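Local coordinates for protein similar to yteR (Bacilus subtilis) (Clostridium acetobutylicum, PDB 4WU0) that probably hydrolyses unsaturated rhamnogalacturonan fragments of pectin, as a glycoside hydrolase of family GH105 related to YteR, at residues 269-272 and 273-277; 297-300 and 301-305; 327-331 and 332-336. All coordinates share one frame; numbering follows the deposited sequence.

Interaction 1 of 3, residues 269-272 and 273-277; sequences MIVY and ALLKG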
ATOM      1  N   MET A 269      -4.478   3.144   5.863  1.00 11.60           N
ATOM      2  CA  MET A 269      -3.099   3.264   5.383  1.00 11.58           C
ATOM      3  C   MET A 269      -2.458   4.516   5.959  1.00 13.45           C
ATOM      4  O   MET A 269      -1.291   4.493   6.381  1.00 12.96           O
ATOM      5  CB  MET A 269      -3.075   3.355   3.873  1.00 10.81           C
ATOM      6  CG  MET A 269      -3.422   2.092   3.181  1.00 10.44           C
ATOM      7  SD  MET A 269      -3.324   2.285   1.397  1.00 13.08           S
ATOM      8  CE  MET A 269      -3.946   0.688   0.920  1.00 13.57           C
ATOM      9  N   ILE A 270      -3.228   5.595   5.992  1.00 12.36           N
ATOM     10  CA  ILE A 270      -2.723   6.875   6.505  1.00 13.58           C
ATOM     11  C   ILE A 270      -2.451   6.748   7.998  1.00 13.01           C
ATOM     12  O   ILE A 270      -1.433   7.221   8.498  1.00 12.85           O
ATOM     13  CB  ILE A 270      -3.714   8.013   6.211  1.00 13.23           C
ATOM     14  CG1 ILE A 270      -3.786   8.224   4.702  1.00 12.91           C
ATOM     15  CG2 ILE A 270      -3.331   9.303   6.932  1.00 14.61           C
ATOM     16  CD1 ILE A 270      -4.961   9.033   4.214  1.00 13.02           C
ATOM     17  N   VAL A 271      -3.371   6.127   8.734  1.00 13.44           N
ATOM     18  CA  VAL A 271      -3.178   5.952  10.176  1.00 13.57           C
ATOM     19  C   VAL A 271      -1.960   5.083  10.472  1.00 12.89           C
ATOM     20  O   VAL A 271      -1.186   5.365  11.383  1.00 13.20           O
ATOM     21  CB  VAL A 271      -4.450   5.352  10.815  1.00 13.02           C
ATOM     22  CG1 VAL A 271      -4.198   4.946  12.282  1.00 13.29           C
ATOM     23  CG2 VAL A 271      -5.567   6.394  10.739  1.00 15.99           C
ATOM     24  N   TYR A 272      -1.776   4.025   9.703  1.00 12.75           N
ATOM     25  CA  TYR A 272      -0.597   3.174   9.832  1.00 11.57           C
ATOM     26  C   TYR A 272       0.677   3.984   9.652  1.00 12.26           C
ATOM     27  O   TYR A 272       1.602   3.867  10.444  1.00 13.13           O
ATOM     28  CB  TYR A 272      -0.658   2.073   8.784  1.00 13.19           C
ATOM     29  CG  TYR A 272       0.639   1.317   8.581  1.00 12.58           C
ATOM     30  CD1 TYR A 272       1.042   0.340   9.472  1.00 14.32           C
ATOM     31  CD2 TYR A 272       1.460   1.599   7.507  1.00 16.05           C
ATOM     32  CE1 TYR A 272       2.222  -0.366   9.276  1.00 15.61           C
ATOM     33  CE2 TYR A 272       2.631   0.899   7.298  1.00 14.95           C
ATOM     34  CZ  TYR A 272       3.001  -0.084   8.172  1.00 15.05           C
ATOM     35  OH  TYR A 272       4.156  -0.780   7.931  1.00 16.09           O
ATOM     36  N   ALA A 273       0.738   4.767   8.584  1.00 13.60           N
ATOM     37  CA  ALA A 273       1.926   5.580   8.325  1.00 12.19           C
ATOM     38  C   ALA A 273       2.185   6.619   9.424  1.00 15.93           C
ATOM     39  O   ALA A 273       3.343   6.877   9.775  1.00 17.68           O
ATOM     40  CB  ALA A 273       1.823   6.240   6.959  1.00 15.41           C
ATOM     41  N   LEU A 274       1.124   7.228   9.949  1.00 15.50           N
ATOM     42  CA  LEU A 274       1.278   8.174  11.058  1.00 13.79           C
ATOM     43  C   LEU A 274       1.884   7.478  12.254  1.00 14.23           C
ATOM     44  O   LEU A 274       2.839   7.975  12.873  1.00 15.58           O
ATOM     45  CB  LEU A 274      -0.062   8.789  11.476  1.00 15.30           C
ATOM     46  CG  LEU A 274      -0.788   9.724  10.521  1.00 20.08           C
ATOM     47  CD1 LEU A 274      -2.169  10.086  11.083  1.00 21.66           C
ATOM     48  CD2 LEU A 274       0.017  10.988  10.289  1.00 28.07           C
ATOM     49  N   LEU A 275       1.310   6.337  12.613  1.00 15.87           N
ATOM     50  CA  LEU A 275       1.735   5.612  13.798  1.00 16.41           C
ATOM     51  C   LEU A 275       3.159   5.092  13.648  1.00 13.15           C
ATOM     52  O   LEU A 275       3.993   5.251  14.536  1.00 15.34           O
ATOM     53  CB  LEU A 275       0.787   4.455  14.110  1.00 15.03           C
ATOM     54  CG  LEU A 275      -0.571   4.885  14.706  1.00 15.35           C
ATOM     55  CD1 LEU A 275      -1.564   3.737  14.581  1.00 17.56           C
ATOM     56  CD2 LEU A 275      -0.450   5.356  16.146  1.00 18.56           C
ATOM     57  N   LYS A 276       3.443   4.452  12.518  1.00 14.32           N
ATOM     58  CA  LYS A 276       4.782   3.915  12.290  1.00 15.21           C
ATOM     59  C   LYS A 276       5.817   5.028  12.168  1.00 15.09           C
ATOM     60  O   LYS A 276       6.936   4.911  12.669  1.00 14.76           O
ATOM     61  CB  LYS A 276       4.788   3.064  11.013  1.00 14.18           C
ATOM     62  CG  LYS A 276       6.134   2.462  10.700  1.00 14.59           C
ATOM     63  CD  LYS A 276       6.031   1.322   9.682  1.00 14.37           C
ATOM     64  CE  LYS A 276       7.373   0.700   9.387  1.00 18.32           C
ATOM     65  NZ  LYS A 276       7.218  -0.558   8.635  1.00 19.64           N
ATOM     66  N   GLY A 277       5.427   6.123  11.518  1.00 15.31           N
ATOM     67  CA  GLY A 277       6.321   7.261  11.362  1.00 17.63           C
ATOM     68  C   GLY A 277       6.703   7.856  12.705  1.00 17.82           C
ATOM     69  O   GLY A 277       7.859   8.219  12.922  1.00 17.29           O
TER
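Lys276 runs alongside Tyr272, which lies one helical turn before it, and both side chains point the same way. CB of Lys276 starts 3.3 Å from Tyr272 O, the carbonyl that also accepts from Lys276 N. CG lies anti to the backbone N (chi1 -180°), and the chain stays extended beyond it. This lays the methylenes along the tyrosine. Lys276 CD comes 3.7 Å from Tyr272 CZ, approaching the ring obliquely, and lies 3.3 Å from Tyr272 OH. CE passes farther from the hydroxyl. At the tip, Lys276 NZ stops 3.1 Å from Tyr272 OH. On helix 199-215, Asp211 and Glu214 form salt bridges with NZ, and Asp211 is also hydrogen-bonded to the tyrosine hydroxyl. The shared Asp211 fixes the two tips next to each other, and the two carboxylates would probably balance the buried ammonium charge.

A second, apolar pair packs one turn apart. Val271 CG1 meets Leu275 CD1 at 3.7 Å, again side by side. These two side chains face helix 288-302, while Ile270 and Leu274 both lean on Trp248.

The backbone beneath is regular. Ala273 N, Leu274 N, Leu275 N and Lys276 N bond to the carbonyls four residues back. Lys276 N to Tyr272 O is 2.8 Å, with an N-H...O angle of 170°. The arrangement is that of a buried alpha-helix packed among its neighbours, as in the (alpha/alpha)6 barrel characteristic of the six-hairpin glycosidases.

Interaction 2 of 3, residues 297-300 and 301-305; sequences GLIN and EFILE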
ATOM      1  N   GLY A 297     -11.009   6.585  15.189  1.00 14.75           N
ATOM      2  CA  GLY A 297     -11.930   6.952  14.132  1.00 15.90           C
ATOM      3  C   GLY A 297     -12.153   5.846  13.122  1.00 13.57           C
ATOM      4  O   GLY A 297     -13.248   5.671  12.604  1.00 15.38           O
ATOM      5  N   LEU A 298     -11.114   5.082  12.810  1.00 13.50           N
ATOM      6  CA  LEU A 298     -11.302   3.929  11.928  1.00 11.93           C
ATOM      7  C   LEU A 298     -12.335   2.950  12.512  1.00 14.50           C
ATOM      8  O   LEU A 298     -13.195   2.411  11.810  1.00 14.59           O
ATOM      9  CB  LEU A 298      -9.986   3.186  11.744  1.00 14.05           C
ATOM     10  CG  LEU A 298      -8.786   3.928  11.195  1.00 13.60           C
ATOM     11  CD1 LEU A 298      -7.596   2.987  11.193  1.00 13.96           C
ATOM     12  CD2 LEU A 298      -9.080   4.392   9.794  1.00 12.74           C
ATOM     13  N   ILE A 299     -12.213   2.664  13.793  1.00 13.28           N
ATOM     14  CA  ILE A 299     -13.119   1.735  14.460  1.00 14.43           C
ATOM     15  C   ILE A 299     -14.532   2.295  14.439  1.00 15.24           C
ATOM     16  O   ILE A 299     -15.503   1.585  14.115  1.00 15.10           O
ATOM     17  CB  ILE A 299     -12.718   1.511  15.929  1.00 17.05           C
ATOM     18  CG1 ILE A 299     -11.265   1.031  16.042  1.00 24.68           C
ATOM     19  CG2 ILE A 299     -13.664   0.541  16.622  1.00 17.41           C
ATOM     20  CD1 ILE A 299     -10.963  -0.243  15.337  1.00 29.59           C
ATOM     21  N   ASN A 300     -14.659   3.564  14.830  1.00 15.15           N
ATOM     22  CA  ASN A 300     -15.972   4.194  14.892  1.00 18.88           C
ATOM     23  C   ASN A 300     -16.681   4.200  13.526  1.00 16.65           C
ATOM     24  O   ASN A 300     -17.869   3.906  13.430  1.00 17.72           O
ATOM     25  CB  ASN A 300     -15.861   5.634  15.402  1.00 20.25           C
ATOM     26  CG  ASN A 300     -15.438   5.713  16.852  1.00 32.19           C
ATOM     27  OD1 ASN A 300     -15.627   4.771  17.622  1.00 29.81           O
ATOM     28  ND2 ASN A 300     -14.878   6.858  17.240  1.00 38.08           N
ATOM     29  N   GLU A 301     -15.963   4.553  12.471  1.00 14.55           N
ATOM     30  CA  GLU A 301     -16.598   4.731  11.168  1.00 17.07           C
ATOM     31  C   GLU A 301     -16.767   3.440  10.386  1.00 17.96           C
ATOM     32  O   GLU A 301     -17.698   3.316   9.576  1.00 18.72           O
ATOM     33  CB  GLU A 301     -15.790   5.685  10.305  1.00 15.14           C
ATOM     34  CG  GLU A 301     -15.671   7.084  10.858  1.00 16.45           C
ATOM     35  CD  GLU A 301     -17.005   7.761  11.109  1.00 24.27           C
ATOM     36  OE1 GLU A 301     -17.905   7.623  10.268  1.00 24.75           O
ATOM     37  OE2 GLU A 301     -17.143   8.441  12.142  1.00 22.65           O
ATOM     38  N   PHE A 302     -15.850   2.497  10.575  1.00 13.73           N
ATOM     39  CA  PHE A 302     -15.719   1.394   9.612  1.00 13.71           C
ATOM     40  C   PHE A 302     -15.910  -0.024  10.172  1.00 15.23           C
ATOM     41  O   PHE A 302     -16.082  -0.965   9.399  1.00 15.20           O
ATOM     42  CB  PHE A 302     -14.382   1.479   8.909  1.00 13.14           C
ATOM     43  CG  PHE A 302     -14.116   2.800   8.235  1.00 12.26           C
ATOM     44  CD1 PHE A 302     -15.025   3.357   7.353  1.00 13.21           C
ATOM     45  CD2 PHE A 302     -12.935   3.474   8.480  1.00 12.39           C
ATOM     46  CE1 PHE A 302     -14.750   4.549   6.738  1.00 13.94           C
ATOM     47  CE2 PHE A 302     -12.670   4.679   7.867  1.00 14.06           C
ATOM     48  CZ  PHE A 302     -13.562   5.205   6.983  1.00 14.28           C
ATOM     49  N   ILE A 303     -15.841  -0.195  11.488  1.00 13.13           N
ATOM     50  CA  ILE A 303     -15.965  -1.521  12.087  1.00 13.73           C
ATOM     51  C   ILE A 303     -17.364  -1.762  12.653  1.00 14.50           C
ATOM     52  O   ILE A 303     -17.895  -0.943  13.388  1.00 16.51           O
ATOM     53  CB  ILE A 303     -14.906  -1.711  13.225  1.00 14.05           C
ATOM     54  CG1 ILE A 303     -13.491  -1.661  12.664  1.00 15.49           C
ATOM     55  CG2 ILE A 303     -15.133  -3.002  13.984  1.00 16.12           C
ATOM     56  CD1 ILE A 303     -13.099  -2.838  11.817  1.00 14.99           C
ATOM     57  N   LEU A 304     -17.947  -2.914  12.321  1.00 14.88           N
ATOM     58  CA  LEU A 304     -19.181  -3.379  12.919  1.00 17.23           C
ATOM     59  C   LEU A 304     -18.992  -4.827  13.373  1.00 16.50           C
ATOM     60  O   LEU A 304     -18.473  -5.666  12.619  1.00 17.99           O
ATOM     61  CB  LEU A 304     -20.352  -3.323  11.923  1.00 17.18           C
ATOM     62  CG  LEU A 304     -20.911  -1.946  11.547  1.00 19.43           C
ATOM     63  CD1 LEU A 304     -22.012  -2.091  10.482  1.00 22.66           C
ATOM     64  CD2 LEU A 304     -21.452  -1.223  12.785  1.00 20.56           C
ATOM     65  N   GLU A 305     -19.469  -5.111  14.575  1.00 17.49           N
ATOM     66  CA  GLU A 305     -19.459  -6.461  15.119  1.00 18.45           C
ATOM     67  C   GLU A 305     -20.590  -7.297  14.524  1.00 18.97           C
ATOM     68  O   GLU A 305     -21.732  -6.850  14.451  1.00 19.18           O
ATOM     69  CB  GLU A 305     -19.597  -6.410  16.653  1.00 19.49           C
ATOM     70  CG  GLU A 305     -19.550  -7.756  17.334  1.00 20.69           C
ATOM     71  CD  GLU A 305     -19.702  -7.644  18.844  1.00 37.35           C
ATOM     72  OE1 GLU A 305     -20.167  -6.582  19.313  1.00 39.22           O
ATOM     73  OE2 GLU A 305     -19.367  -8.612  19.554  1.00 38.74           O
TER
HETATM   74  O   HOH W   1     -18.988   1.405  12.889  1.00 20.95           O
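This contact is the C-terminal end of helix 288-302, where the chain passes directly into strand 303-305, an outer strand of a small antiparallel sheet. Ile303 is the first residue to leave helical backbone angles. The three i+4 bonds across the segments change on the way. Glu301 N donates to Gly297 O at 2.9 Å with an N-H...O angle of 159°. Phe302 N reaches Leu298 O at a more bent 138°. Ile303 N still bonds to Ile299 O, but over 3.2 Å and from above the carbonyl plane. The helical pattern is therefore carried one residue into the strand, but its last bond is longer and comes from out of the carbonyl plane.

Two side-chain pairs follow the same spacing. Leu298 CD2 rests 4.1 Å from Phe302 CE2, and the two side chains cross obliquely. With CG anti to the carbonyl carbon (chi1 -55°), the phenylalanine ring is brought back beside Leu298, and its CB and CD2 lie close to Leu298 O. Glu301 CB sits over the centre of one face of the Phe302 ring, 3.7 Å above the plane. Phe302 also touches Ala264 of helix 264-279 and Leu313 and Lys315 of strand 311-317. The buried side chain thus lies between helix and sheet.

The other pair, Ile299 and Ile303, is partly exposed. Ile299 CD1 meets Ile303 CG1 at 3.9 Å, and both residues touch Phe351 of helix 345-360. CG of Glu301, anti to the carbonyl carbon, stays 3.3 Å from Gly297 O. Where the helix opens, one water is hydrogen-bonded to both Asn300 O (2.8 Å) and Ile303 O (2.6 Å).

Interaction 3 of 3, residues 327-331 and 332-336; sequences KRDGS and FAYYI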
ATOM      1  N   LYS A 327     -11.596   2.959 -20.144  1.00 22.16           N
ATOM      2  CA  LYS A 327     -11.214   4.346 -20.397  1.00 20.69           C
ATOM      3  C   LYS A 327     -11.576   5.216 -19.199  1.00 21.97           C
ATOM      4  O   LYS A 327     -12.255   6.237 -19.330  1.00 26.14           O
ATOM      5  CB  LYS A 327     -11.881   4.870 -21.669  1.00 29.13           C
ATOM      6  CG  LYS A 327     -11.693   3.961 -22.889  1.00 36.76           C
ATOM      7  CD  LYS A 327     -12.251   4.625 -24.146  1.00 46.92           C
ATOM      8  CE  LYS A 327     -12.053   3.765 -25.397  1.00 50.10           C
ATOM      9  NZ  LYS A 327     -12.899   2.534 -25.356  1.00 56.83           N
ATOM     10  N   ARG A 328     -11.111   4.782 -18.035  1.00 17.44           N
ATOM     11  CA  ARG A 328     -11.393   5.437 -16.770  1.00 16.09           C
ATOM     12  C   ARG A 328     -10.753   6.818 -16.743  1.00 18.00           C
ATOM     13  O   ARG A 328      -9.552   6.938 -16.972  1.00 17.03           O
ATOM     14  CB  ARG A 328     -10.880   4.572 -15.625  1.00 15.20           C
ATOM     15  CG  ARG A 328     -11.524   3.191 -15.592  1.00 16.21           C
ATOM     16  CD  ARG A 328     -10.822   2.239 -14.650  1.00 18.38           C
ATOM     17  NE  ARG A 328      -9.472   1.931 -15.111  1.00 15.93           N
ATOM     18  CZ  ARG A 328      -8.661   1.050 -14.522  1.00 17.22           C
ATOM     19  NH1 ARG A 328      -9.084   0.375 -13.449  1.00 18.44           N
ATOM     20  NH2 ARG A 328      -7.433   0.837 -15.003  1.00 19.49           N
ATOM     21  N   ASP A 329     -11.553   7.852 -16.497  1.00 16.05           N
ATOM     22  CA  ASP A 329     -11.104   9.222 -16.775  1.00 16.85           C
ATOM     23  C   ASP A 329     -10.615   9.981 -15.546  1.00 16.47           C
ATOM     24  O   ASP A 329     -10.143  11.104 -15.668  1.00 16.94           O
ATOM     25  CB  ASP A 329     -12.154  10.030 -17.565  1.00 16.85           C
ATOM     26  CG  ASP A 329     -13.391  10.397 -16.760  1.00 20.37           C
ATOM     27  OD1 ASP A 329     -13.464  10.144 -15.537  1.00 18.77           O
ATOM     28  OD2 ASP A 329     -14.314  10.966 -17.390  1.00 21.37           O
ATOM     29  N   GLY A 330     -10.709   9.370 -14.375  1.00 16.66           N
ATOM     30  CA  GLY A 330     -10.178   9.984 -13.172  1.00 17.30           C
ATOM     31  C   GLY A 330     -10.965  11.181 -12.681  1.00 14.65           C
ATOM     32  O   GLY A 330     -10.526  11.892 -11.766  1.00 14.58           O
ATOM     33  N   SER A 331     -12.156  11.379 -13.239  1.00 15.64           N
ATOM     34  CA  SER A 331     -13.046  12.431 -12.765  1.00 16.93           C
ATOM     35  C   SER A 331     -13.634  12.091 -11.402  1.00 14.33           C
ATOM     36  O   SER A 331     -13.580  10.952 -10.943  1.00 14.85           O
ATOM     37  CB  SER A 331     -14.201  12.640 -13.739  1.00 17.79           C
ATOM     38  OG  SER A 331     -15.025  11.479 -13.788  1.00 15.32           O
ATOM     39  N   PHE A 332     -14.216  13.096 -10.763  1.00 15.83           N
ATOM     40  CA  PHE A 332     -14.901  12.875  -9.499  1.00 14.03           C
ATOM     41  C   PHE A 332     -15.988  11.809  -9.668  1.00 14.50           C
ATOM     42  O   PHE A 332     -16.089  10.859  -8.873  1.00 14.55           O
ATOM     43  CB  PHE A 332     -15.479  14.198  -8.979  1.00 15.66           C
ATOM     44  CG  PHE A 332     -16.230  14.078  -7.675  1.00 14.87           C
ATOM     45  CD1 PHE A 332     -15.563  14.100  -6.463  1.00 15.48           C
ATOM     46  CD2 PHE A 332     -17.613  13.929  -7.670  1.00 15.80           C
ATOM     47  CE1 PHE A 332     -16.246  13.965  -5.274  1.00 16.10           C
ATOM     48  CE2 PHE A 332     -18.310  13.820  -6.479  1.00 14.21           C
ATOM     49  CZ  PHE A 332     -17.615  13.835  -5.276  1.00 14.80           C
ATOM     50  N   ALA A 333     -16.801  11.945 -10.710  1.00 16.20           N
ATOM     51  CA  ALA A 333     -17.850  10.958 -10.967  1.00 14.06           C
ATOM     52  C   ALA A 333     -17.267   9.561 -11.108  1.00 13.72           C
ATOM     53  O   ALA A 333     -17.819   8.599 -10.572  1.00 14.92           O
ATOM     54  CB  ALA A 333     -18.681  11.353 -12.184  1.00 15.57           C
ATOM     55  N   TYR A 334     -16.128   9.445 -11.791  1.00 14.42           N
ATOM     56  CA  TYR A 334     -15.460   8.163 -11.923  1.00 14.25           C
ATOM     57  C   TYR A 334     -15.096   7.581 -10.542  1.00 13.84           C
ATOM     58  O   TYR A 334     -15.358   6.409 -10.280  1.00 13.49           O
ATOM     59  CB  TYR A 334     -14.199   8.215 -12.839  1.00 13.64           C
ATOM     60  CG  TYR A 334     -13.413   6.973 -12.584  1.00 13.37           C
ATOM     61  CD1 TYR A 334     -13.892   5.731 -13.021  1.00 14.35           C
ATOM     62  CD2 TYR A 334     -12.282   7.002 -11.775  1.00 16.08           C
ATOM     63  CE1 TYR A 334     -13.259   4.565 -12.675  1.00 13.20           C
ATOM     64  CE2 TYR A 334     -11.632   5.824 -11.426  1.00 13.79           C
ATOM     65  CZ  TYR A 334     -12.130   4.623 -11.860  1.00 14.62           C
ATOM     66  OH  TYR A 334     -11.486   3.471 -11.488  1.00 16.71           O
ATOM     67  N   TYR A 335     -14.474   8.370  -9.667  1.00 13.79           N
ATOM     68  CA  TYR A 335     -14.028   7.813  -8.385  1.00 14.56           C
ATOM     69  C   TYR A 335     -15.211   7.403  -7.516  1.00 14.23           C
ATOM     70  O   TYR A 335     -15.110   6.459  -6.750  1.00 15.02           O
ATOM     71  CB  TYR A 335     -13.103   8.769  -7.631  1.00 12.88           C
ATOM     72  CG  TYR A 335     -11.694   8.759  -8.168  1.00 13.02           C
ATOM     73  CD1 TYR A 335     -10.821   7.715  -7.871  1.00 13.83           C
ATOM     74  CD2 TYR A 335     -11.231   9.776  -9.005  1.00 15.33           C
ATOM     75  CE1 TYR A 335      -9.538   7.693  -8.364  1.00 12.65           C
ATOM     76  CE2 TYR A 335      -9.955   9.755  -9.498  1.00 14.74           C
ATOM     77  CZ  TYR A 335      -9.106   8.713  -9.191  1.00 13.96           C
ATOM     78  OH  TYR A 335      -7.810   8.675  -9.688  1.00 14.23           O
ATOM     79  N   ILE A 336     -16.325   8.109  -7.632  1.00 14.00           N
ATOM     80  CA  ILE A 336     -17.517   7.767  -6.859  1.00 14.02           C
ATOM     81  C   ILE A 336     -18.236   6.557  -7.471  1.00 15.18           C
ATOM     82  O   ILE A 336     -19.013   5.871  -6.791  1.00 15.54           O
ATOM     83  CB  ILE A 336     -18.439   9.006  -6.783  1.00 14.49           C
ATOM     84  CG1 ILE A 336     -17.687  10.171  -6.132  1.00 16.23           C
ATOM     85  CG2 ILE A 336     -19.733   8.716  -6.044  1.00 15.19           C
ATOM     86  CD1 ILE A 336     -16.935   9.828  -4.873  1.00 17.33           C
TER
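Hydrogen bonds join Ser331 to the first turn of helix 332-337. Ser331 OG accepts from Tyr334 N at 3.1 Å, and Ser331 O accepts from Tyr335 N at 3.0 Å. Ser331 OG also donates to Asp329 OD1 at 2.7 Å, meeting it on the syn side. A second donor, Ser331 N, reaches the same oxygen from above the carboxylate plane. Chi1 of 65° places OG between the backbone N and the carbonyl carbon, where it can serve both Tyr334 N and Asp329. Ser331 is thus the N-cap of the helix, and Asp329 forms an Asx turn just before it. The Asp329 carboxylate lies near the helix N-terminus, whose dipole would probably favour its negative charge.

Contacts with aromatic rings lie beside the cap. Arg328 CB makes a CH-pi contact over one face of the Tyr334 ring, 4.1 Å from its centroid. CG and CD continue across toward CZ and OH. The guanidinium plane stands 77° from the ring, and its NE and NH2 bond to the carbonyls of Gly323 and Leu322. Tyr334 OH is held by Glu338 and Gly321 N. Tyr334 CD2 sits over the centre of the Tyr335 ring.

Gly330 O lies at the edge of the Tyr335 ring, 3.2 Å from Tyr335 CE2. This carbonyl is buried and has no hydrogen-bond partner. Tyr335 OH bonds to His176.

How the interactions relate
Interaction 1 is entirely buried, while interactions 2 and 3 are partly buried and lie farther from the centre of the chain. Interactions 1 and 2 sit on consecutive helices, 264-279 and 288-302, and touch where Val271 CB packs on Leu298 CD1. Their centres are about 17 Å apart. Helix 345-360 borders both. Interaction 3 stands apart, about 27 Å from each by centres, in a loop and short helix. Chemistry follows position. Within a helix, interaction 1 has regular backbone bonds and a buried charge met by carboxylates. At a helix end, interaction 2 has one bent and one lengthened backbone bond and a bridging water. At a helix start, interaction 3 relies on side-chain capping.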